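Local atomic coordinates of 3-hydroxyisobutyryl-CoA hydrolase (Mycobacterium thermoresistibile, PDB entry 4HDT), a protein that probably hydrolyses 3-hydroxyisobutyryl-CoA to 3-hydroxyisobutyrate and CoA, belongs to the crotonase-like family and binds zinc ions in the crystal. Residues A87-A99 and E286-L300. Residues are numbered along the deposited sequence; the frame is centred on the assembly and turned at random.
Sequences ARRFWFDEYRLNA and EDTLRQEYRVSCASL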
loop_
_atom_site.group_PDB
_atom_site.type_symbol
_atom_site.label_atom_id
_atom_site.label_comp_id
_atom_site.label_asym_id
_atom_site.label_seq_id
_atom_site.Cartn_x
_atom_site.Cartn_y
_atom_site.Cartn_z
ATOM N N ALA A 87 12.792 4.048 12.123
ATOM C CA ALA A 87 11.640 4.275 11.269
ATOM C C ALA A 87 12.014 5.146 10.062
ATOM O O ALA A 87 11.666 4.813 8.926
ATOM C CB ALA A 87 10.481 4.901 12.022
ATOM N N ARG A 88 12.688 6.257 10.295
ATOM C CA ARG A 88 13.074 7.102 9.173
ATOM C C ARG A 88 14.014 6.407 8.187
ATOM O O ARG A 88 13.870 6.527 6.956
ATOM C CB ARG A 88 13.668 8.412 9.655
ATOM C CG ARG A 88 12.635 9.284 10.343
ATOM C CD ARG A 88 13.197 10.668 10.562
ATOM N NE ARG A 88 14.225 10.618 11.575
ATOM C CZ ARG A 88 14.003 10.733 12.880
ATOM N NH1 ARG A 88 12.781 10.968 13.342
ATOM N NH2 ARG A 88 15.026 10.648 13.708
ATOM N N ARG A 89 14.969 5.647 8.695
ATOM C CA ARG A 89 15.870 4.986 7.793
ATOM C C ARG A 89 15.135 3.904 7.008
ATOM O O ARG A 89 15.386 3.711 5.821
ATOM C CB ARG A 89 17.032 4.374 8.532
ATOM C CG ARG A 89 18.097 3.833 7.575
ATOM C CD ARG A 89 18.741 4.928 6.699
ATOM N NE ARG A 89 19.156 4.382 5.413
ATOM C CZ ARG A 89 19.884 5.021 4.492
ATOM N NH1 ARG A 89 20.337 6.261 4.714
ATOM N NH2 ARG A 89 20.189 4.401 3.342
ATOM N N PHE A 90 14.259 3.180 7.692
ATOM C CA PHE A 90 13.444 2.142 7.042
ATOM C C PHE A 90 12.646 2.774 5.890
ATOM O O PHE A 90 12.668 2.272 4.770
ATOM C CB PHE A 90 12.509 1.439 8.059
ATOM C CG PHE A 90 11.490 0.533 7.417
ATOM C CD1 PHE A 90 11.858 -0.687 6.892
ATOM C CD2 PHE A 90 10.186 0.945 7.298
ATOM C CE1 PHE A 90 10.935 -1.539 6.304
ATOM C CE2 PHE A 90 9.246 0.133 6.694
ATOM C CZ PHE A 90 9.631 -1.121 6.164
ATOM N N TRP A 91 11.944 3.845 6.195
ATOM C CA TRP A 91 11.095 4.493 5.175
ATOM C C TRP A 91 11.958 5.047 4.048
ATOM O O TRP A 91 11.556 4.994 2.882
ATOM C CB TRP A 91 10.265 5.589 5.802
ATOM C CG TRP A 91 9.163 5.125 6.667
ATOM C CD1 TRP A 91 8.417 4.019 6.488
ATOM C CD2 TRP A 91 8.657 5.766 7.828
ATOM N NE1 TRP A 91 7.471 3.908 7.469
ATOM C CE2 TRP A 91 7.593 4.981 8.313
ATOM C CE3 TRP A 91 8.992 6.927 8.510
ATOM C CZ2 TRP A 91 6.845 5.344 9.471
ATOM C CZ3 TRP A 91 8.249 7.300 9.646
ATOM C CH2 TRP A 91 7.209 6.505 10.122
ATOM N N PHE A 92 13.105 5.618 4.375
ATOM C CA PHE A 92 14.017 6.123 3.346
ATOM C C PHE A 92 14.367 5.013 2.339
ATOM O O PHE A 92 14.222 5.181 1.131
ATOM C CB PHE A 92 15.270 6.706 4.028
ATOM C CG PHE A 92 16.127 7.563 3.156
ATOM C CD1 PHE A 92 17.151 7.026 2.423
ATOM C CD2 PHE A 92 15.938 8.926 3.125
ATOM C CE1 PHE A 92 17.961 7.829 1.619
ATOM C CE2 PHE A 92 16.722 9.737 2.331
ATOM C CZ PHE A 92 17.728 9.187 1.570
ATOM N N ASP A 93 14.811 3.865 2.820
ATOM C CA ASP A 93 15.169 2.735 1.985
ATOM C C ASP A 93 13.936 2.101 1.312
ATOM O O ASP A 93 13.983 1.707 0.148
ATOM C CB ASP A 93 15.927 1.682 2.806
ATOM C CG ASP A 93 17.334 2.123 3.173
ATOM O OD1 ASP A 93 17.961 2.977 2.454
ATOM O OD2 ASP A 93 17.880 1.605 4.193
ATOM N N GLU A 94 12.826 2.029 2.044
ATOM C CA GLU A 94 11.626 1.416 1.494
ATOM C C GLU A 94 11.049 2.237 0.348
ATOM O O GLU A 94 10.703 1.676 -0.689
ATOM C CB GLU A 94 10.557 1.242 2.568
ATOM C CG GLU A 94 9.305 0.512 2.091
ATOM C CD GLU A 94 8.240 0.452 3.153
ATOM O OE1 GLU A 94 8.104 1.462 3.874
ATOM O OE2 GLU A 94 7.529 -0.567 3.276
ATOM N N TYR A 95 10.990 3.536 0.530
ATOM C CA TYR A 95 10.392 4.393 -0.499
ATOM C C TYR A 95 11.307 4.451 -1.716
ATOM O O TYR A 95 10.842 4.489 -2.853
ATOM C CB TYR A 95 10.026 5.787 -0.017
ATOM C CG TYR A 95 9.010 5.864 1.141
ATOM C CD1 TYR A 95 8.408 4.732 1.677
ATOM C CD2 TYR A 95 8.706 7.069 1.704
ATOM C CE1 TYR A 95 7.540 4.807 2.755
ATOM C CE2 TYR A 95 7.825 7.168 2.775
ATOM C CZ TYR A 95 7.275 6.047 3.324
ATOM O OH TYR A 95 6.460 6.224 4.428
ATOM N N ARG A 96 12.614 4.433 -1.526
ATOM C CA ARG A 96 13.501 4.284 -2.658
ATOM C C ARG A 96 13.295 2.963 -3.433
ATOM O O ARG A 96 13.320 2.944 -4.674
ATOM C CB ARG A 96 14.965 4.454 -2.193
ATOM C CG ARG A 96 15.322 5.927 -1.931
ATOM C CD ARG A 96 16.567 6.117 -1.037
ATOM N NE ARG A 96 17.739 5.456 -1.549
ATOM C CZ ARG A 96 18.645 6.006 -2.371
ATOM N NH1 ARG A 96 18.497 7.255 -2.812
ATOM N NH2 ARG A 96 19.705 5.305 -2.779
ATOM N N LEU A 97 13.054 1.880 -2.712
ATOM C CA LEU A 97 12.732 0.613 -3.328
ATOM C C LEU A 97 11.412 0.711 -4.098
ATOM O O LEU A 97 11.318 0.230 -5.238
ATOM C CB LEU A 97 12.645 -0.502 -2.271
ATOM C CG LEU A 97 12.023 -1.859 -2.712
ATOM C CD1 LEU A 97 12.844 -2.519 -3.797
ATOM C CD2 LEU A 97 11.835 -2.808 -1.519
ATOM N N ASN A 98 10.397 1.299 -3.465
ATOM C CA ASN A 98 9.066 1.470 -4.144
ATOM C C ASN A 98 9.225 2.188 -5.491
ATOM O O ASN A 98 8.695 1.757 -6.526
ATOM C CB ASN A 98 8.056 2.236 -3.249
ATOM C CG ASN A 98 7.821 1.611 -1.876
ATOM O OD1 ASN A 98 7.706 2.349 -0.870
ATOM N ND2 ASN A 98 7.697 0.297 -1.812
ATOM N N ALA A 99 9.976 3.281 -5.481
ATOM C CA ALA A 99 10.265 4.056 -6.695
ATOM C C ALA A 99 11.026 3.268 -7.719
ATOM O O ALA A 99 10.728 3.309 -8.926
ATOM C CB ALA A 99 10.981 5.329 -6.332
ATOM N N GLU A 286 8.325 9.648 -7.592
ATOM C CA GLU A 286 9.327 10.165 -6.649
ATOM C C GLU A 286 8.845 11.394 -5.879
ATOM O O GLU A 286 9.013 11.466 -4.658
ATOM C CB GLU A 286 10.671 10.428 -7.336
ATOM C CG GLU A 286 11.385 9.187 -7.821
ATOM C CD GLU A 286 10.913 8.675 -9.160
ATOM O OE1 GLU A 286 10.143 9.351 -9.873
ATOM O OE2 GLU A 286 11.315 7.558 -9.502
ATOM N N ASP A 287 8.255 12.370 -6.557
ATOM C CA ASP A 287 7.736 13.542 -5.879
ATOM C C ASP A 287 6.642 13.201 -4.879
ATOM O O ASP A 287 6.549 13.797 -3.796
ATOM C CB ASP A 287 7.219 14.563 -6.874
ATOM C CG ASP A 287 8.318 15.206 -7.693
ATOM O OD1 ASP A 287 9.521 14.954 -7.430
ATOM O OD2 ASP A 287 7.918 15.928 -8.639
ATOM N N THR A 288 5.824 12.215 -5.207
ATOM C CA THR A 288 4.776 11.778 -4.311
ATOM C C THR A 288 5.371 11.128 -3.063
ATOM O O THR A 288 4.937 11.377 -1.919
ATOM C CB THR A 288 3.800 10.825 -5.030
ATOM O OG1 THR A 288 3.306 11.452 -6.223
ATOM C CG2 THR A 288 2.631 10.481 -4.175
ATOM N N LEU A 289 6.337 10.256 -3.273
ATOM C CA LEU A 289 7.025 9.622 -2.130
ATOM C C LEU A 289 7.712 10.666 -1.256
ATOM O O LEU A 289 7.838 10.474 -0.069
ATOM C CB LEU A 289 8.045 8.589 -2.621
ATOM C CG LEU A 289 7.384 7.327 -3.210
ATOM C CD1 LEU A 289 8.330 6.524 -4.102
ATOM C CD2 LEU A 289 6.866 6.463 -2.099
ATOM N N ARG A 290 8.231 11.744 -1.848
ATOM C CA ARG A 290 8.855 12.799 -1.025
ATOM C C ARG A 290 7.848 13.422 -0.060
ATOM O O ARG A 290 8.186 13.726 1.070
ATOM C CB ARG A 290 9.402 13.941 -1.883
ATOM C CG ARG A 290 10.572 13.618 -2.735
ATOM C CD ARG A 290 10.953 14.907 -3.496
ATOM N NE ARG A 290 11.182 14.663 -4.916
ATOM C CZ ARG A 290 12.359 14.322 -5.425
ATOM N NH1 ARG A 290 13.452 14.184 -4.659
ATOM N NH2 ARG A 290 12.441 14.085 -6.714
ATOM N N GLN A 291 6.616 13.617 -0.528
ATOM C CA GLN A 291 5.542 14.139 0.290
ATOM C C GLN A 291 5.186 13.128 1.365
ATOM O O GLN A 291 5.049 13.467 2.546
ATOM C CB GLN A 291 4.322 14.460 -0.563
ATOM C CG GLN A 291 3.110 14.993 0.184
ATOM C CD GLN A 291 2.103 15.554 -0.804
ATOM O OE1 GLN A 291 2.204 16.725 -1.209
ATOM N NE2 GLN A 291 1.191 14.729 -1.231
ATOM N N GLU A 292 5.044 11.879 0.964
ATOM C CA GLU A 292 4.699 10.838 1.910
ATOM C C GLU A 292 5.762 10.728 3.007
ATOM O O GLU A 292 5.466 10.457 4.173
ATOM C CB GLU A 292 4.556 9.490 1.202
ATOM C CG GLU A 292 3.287 9.331 0.354
ATOM C CD GLU A 292 3.204 8.013 -0.402
ATOM O OE1 GLU A 292 4.062 7.143 -0.189
ATOM O OE2 GLU A 292 2.268 7.844 -1.225
ATOM N N TYR A 293 7.011 10.936 2.654
ATOM C CA TYR A 293 8.086 10.821 3.645
ATOM C C TYR A 293 7.965 11.938 4.695
ATOM O O TYR A 293 8.134 11.682 5.882
ATOM C CB TYR A 293 9.448 10.888 2.946
ATOM C CG TYR A 293 10.634 10.718 3.851
ATOM C CD1 TYR A 293 10.950 9.453 4.385
ATOM C CD2 TYR A 293 11.447 11.796 4.161
ATOM C CE1 TYR A 293 12.028 9.277 5.215
ATOM C CE2 TYR A 293 12.513 11.630 4.998
ATOM C CZ TYR A 293 12.818 10.390 5.526
ATOM O OH TYR A 293 13.924 10.320 6.369
ATOM N N ARG A 294 7.675 13.166 4.262
ATOM C CA ARG A 294 7.421 14.270 5.218
ATOM C C ARG A 294 6.277 13.890 6.165
ATOM O O ARG A 294 6.373 14.069 7.377
ATOM C CB ARG A 294 7.055 15.580 4.510
ATOM C CG ARG A 294 8.204 16.150 3.677
ATOM C CD ARG A 294 7.746 17.361 2.881
ATOM N NE ARG A 294 8.845 18.180 2.401
ATOM C CZ ARG A 294 8.694 19.353 1.761
ATOM N NH1 ARG A 294 7.473 19.828 1.492
ATOM N NH2 ARG A 294 9.761 20.050 1.383
ATOM N N VAL A 295 5.207 13.337 5.602
ATOM C CA VAL A 295 4.031 12.962 6.391
ATOM C C VAL A 295 4.367 11.860 7.396
ATOM O O VAL A 295 3.996 11.963 8.581
ATOM C CB VAL A 295 2.861 12.574 5.475
ATOM C CG1 VAL A 295 1.686 11.951 6.212
ATOM C CG2 VAL A 295 2.382 13.805 4.670
ATOM N N SER A 296 5.075 10.824 6.942
ATOM C CA SER A 296 5.470 9.722 7.839
ATOM C C SER A 296 6.374 10.222 8.968
ATOM O O SER A 296 6.166 9.886 10.112
ATOM C CB SER A 296 6.123 8.579 7.071
ATOM O OG SER A 296 5.220 8.032 6.096
ATOM N N CYS A 297 7.367 11.033 8.615
ATOM C CA CYS A 297 8.259 11.635 9.600
ATOM C C CYS A 297 7.487 12.436 10.637
ATOM O O CYS A 297 7.778 12.340 11.845
ATOM C CB CYS A 297 9.270 12.518 8.912
ATOM S SG CYS A 297 10.613 11.614 8.088
ATOM N N ALA A 298 6.533 13.246 10.180
ATOM C CA ALA A 298 5.696 14.024 11.100
ATOM C C ALA A 298 4.878 13.103 12.027
ATOM O O ALA A 298 4.781 13.376 13.253
ATOM C CB ALA A 298 4.791 14.972 10.317
ATOM N N SER A 299 4.344 12.022 11.467
ATOM C CA SER A 299 3.537 11.087 12.244
ATOM C C SER A 299 4.348 10.460 13.407
ATOM O O SER A 299 3.780 10.107 14.447
ATOM C CB SER A 299 2.952 9.998 11.367
ATOM O OG SER A 299 3.926 9.004 11.175
ATOM N N LEU A 300 5.660 10.333 13.252
ATOM C CA LEU A 300 6.460 9.803 14.363
ATOM C C LEU A 300 6.374 10.632 15.644
ATOM O O LEU A 300 6.620 10.121 16.739
ATOM C CB LEU A 300 7.935 9.665 13.975
ATOM C CG LEU A 300 8.315 8.549 13.058
ATOM C CD1 LEU A 300 9.812 8.733 12.737
ATOM C CD2 LEU A 300 8.044 7.179 13.714
HETATM O O HOH W 1 10.215 12.653 12.887
HETATM O O HOH W 2 9.098 5.449 -9.912
#
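Trp91 and Tyr95, one turn apart on helix 87-99, push into helix 286-299 as knobs into holes. Ser296 CB lies over the six-membered ring of Trp91, 3.6 Å from its centroid and 13° off the normal, a CH-pi contact; Leu300 CG meets the rim of the same ring at CZ3 (3.6 Å). Tyr95 enters edge-on, with CE2 3.8 Å from Tyr293 CA, while Leu289 CD2 packs against Tyr95 CB and Leu289 CD1 reaches Ala99 CB. The return knob is Tyr293: CG stands anti to the backbone N (chi1 -177°), which swings the ring across to the backbone of Arg88 and Phe92, CE1 lying 3.7 Å from Arg88 O at the ring edge. Cys297 SG sits over the margin of one face of that ring and also touches Arg88 CD (3.7 Å).

Beside this packing, still buried, Tyr95 OH and Ser296 OG sit 2.8 Å apart, and Tyr95 OH hydrogen-bonds Asp150. Farther out, at one end, a water joins Cys297 O to Arg88 NH1, weakly on the arginine side; Arg88 NH2 hydrogen-bonds Asp83 O. At the other, a second water links Ala99 O to Glu286 OE2, which is salt-bridged to Arg103. The result is a near-antiparallel helix pair, at 160°, whose axes come within 10.1 Å, joining a helix of the crotonase-like core to the helical C-terminal region.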